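16 kDa salivary peptide (Culex quinquefasciatus, PDB 7KCG) is of unknown function but adopts a ricin-type beta-trefoil fold with putative sugar-binding properties, in a cysteine- and tryptophan-rich family of mosquito salivary proteins. Local coordinates at residues I107-V110 against K111-H114. Residues are numbered along the deposited sequence; the frame is centred on the assembly and turned at random.
Sequences IKNV and KFSH
Asn109 and Ser113 close an alpha-turn through a weak, bent backbone bond, Ser113 N to Asn109 O at 2.8 Å. Next to it, Asn109 N gives a nearly straight bond to His114 O at 2.7 Å (170° at the hydrogen). The same His114 O also lies 3.3 Å from Lys108 CA in a CA-H...O contact. Ser113 helps the chain double back, hairpin-like, with a left-handed backbone of positive phi and psi.

The Asn109 side chain caps a backbone N-H three residues on, as an N-cap residue can, though no helix follows. Its CG is anti to the backbone N (chi1 -167°), which sets it beside its own carbonyl carbon and brings OD1 to Phe112. OD1 accepts Phe112 N at 3.0 Å, in the carbonyl plane and on a lone pair. OD1 also sits at the Phe112 ring edge, 3.4 Å from CD2. Asn109 ND2 bonds to Gly91 O, so both ends of the amide are held.

Lys111 CB lies 3.5 Å from Asn109 OD1. Lys111 NZ forms a salt bridge with Asp89. His114 ND1 bonds to Glu68.

In this beta-trefoil domain the turn leads from strand 104-109 toward strand 115-118. Ile107 and Leu116 share backbone hydrogen bonding, so the reversal carries on past the turn. Strand 93-98 pairs with strand 104-109, where Lys95 and Ser93 bond to the backbones of Lys108 and Val110. Strand 64-69 touches Asn109 and Phe112.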
loop_
_atom_site.group_PDB
_atom_site.type_symbol
_atom_site.label_atom_id
_atom_site.label_comp_id
_atom_site.label_asym_id
_atom_site.label_seq_id
_atom_site.Cartn_x
_atom_site.Cartn_y
_atom_site.Cartn_z
ATOM N N ILE A 107 6.995 0.625 2.025
ATOM C CA ILE A 107 5.864 1.539 2.194
ATOM C C ILE A 107 5.499 1.487 3.669
ATOM O O ILE A 107 4.955 0.480 4.132
ATOM C CB ILE A 107 4.673 1.139 1.312
ATOM C CG1 ILE A 107 5.097 1.062 -0.149
ATOM C CG2 ILE A 107 3.521 2.124 1.489
ATOM C CD1 ILE A 107 4.201 0.232 -1.081
ATOM N N LYS A 108 5.844 2.531 4.420
ATOM C CA LYS A 108 5.764 2.502 5.878
ATOM C C LYS A 108 4.705 3.477 6.381
ATOM O O LYS A 108 4.741 4.663 6.051
ATOM C CB LYS A 108 7.115 2.850 6.499
ATOM C CG LYS A 108 7.134 2.729 8.003
ATOM C CD LYS A 108 8.416 3.307 8.568
ATOM C CE LYS A 108 9.305 2.210 9.102
ATOM N NZ LYS A 108 9.864 2.599 10.427
ATOM N N ASN A 109 3.796 2.987 7.214
ATOM C CA ASN A 109 2.727 3.835 7.728
ATOM C C ASN A 109 3.266 4.863 8.712
ATOM O O ASN A 109 4.051 4.531 9.606
ATOM C CB ASN A 109 1.666 2.972 8.397
ATOM C CG ASN A 109 0.404 3.732 8.662
ATOM O OD1 ASN A 109 0.132 4.124 9.795
ATOM N ND2 ASN A 109 -0.377 3.958 7.612
ATOM N N VAL A 110 2.841 6.119 8.555
ATOM C CA VAL A 110 3.342 7.190 9.413
ATOM C C VAL A 110 2.834 7.008 10.840
ATOM O O VAL A 110 3.607 7.037 11.805
ATOM C CB VAL A 110 2.931 8.563 8.848
ATOM C CG1 VAL A 110 3.144 9.661 9.885
ATOM C CG2 VAL A 110 3.676 8.865 7.558
ATOM N N LYS A 111 1.521 6.809 10.986
ATOM C CA LYS A 111 0.916 6.696 12.308
ATOM C C LYS A 111 1.477 5.509 13.081
ATOM O O LYS A 111 1.833 5.631 14.259
ATOM C CB LYS A 111 -0.602 6.575 12.165
ATOM C CG LYS A 111 -1.374 6.522 13.483
ATOM C CD LYS A 111 -2.850 6.317 13.211
ATOM C CE LYS A 111 -3.654 6.242 14.502
ATOM N NZ LYS A 111 -5.084 5.961 14.210
ATOM N N PHE A 112 1.571 4.351 12.435
ATOM C CA PHE A 112 1.849 3.112 13.154
ATOM C C PHE A 112 3.283 2.622 13.016
ATOM O O PHE A 112 3.661 1.682 13.724
ATOM C CB PHE A 112 0.910 2.009 12.679
ATOM C CG PHE A 112 -0.508 2.162 13.166
ATOM C CD1 PHE A 112 -0.817 1.956 14.498
ATOM C CD2 PHE A 112 -1.525 2.492 12.291
ATOM C CE1 PHE A 112 -2.114 2.081 14.946
ATOM C CE2 PHE A 112 -2.835 2.620 12.738
ATOM C CZ PHE A 112 -3.126 2.411 14.063
ATOM N N SER A 113 4.067 3.207 12.108
ATOM C CA SER A 113 5.449 2.783 11.847
ATOM C C SER A 113 5.526 1.319 11.415
ATOM O O SER A 113 6.413 0.576 11.838
ATOM C CB SER A 113 6.348 3.038 13.062
ATOM O OG SER A 113 6.450 4.416 13.361
ATOM N N HIS A 114 4.609 0.905 10.543
ATOM C CA HIS A 114 4.551 -0.460 10.038
ATOM C C HIS A 114 4.710 -0.458 8.527
ATOM O O HIS A 114 4.190 0.427 7.839
ATOM C CB HIS A 114 3.223 -1.137 10.393
ATOM C CG HIS A 114 3.035 -1.381 11.854
ATOM N ND1 HIS A 114 1.809 -1.695 12.403
ATOM C CD2 HIS A 114 3.914 -1.360 12.882
ATOM C CE1 HIS A 114 1.942 -1.855 13.707
ATOM N NE2 HIS A 114 3.210 -1.655 14.024
#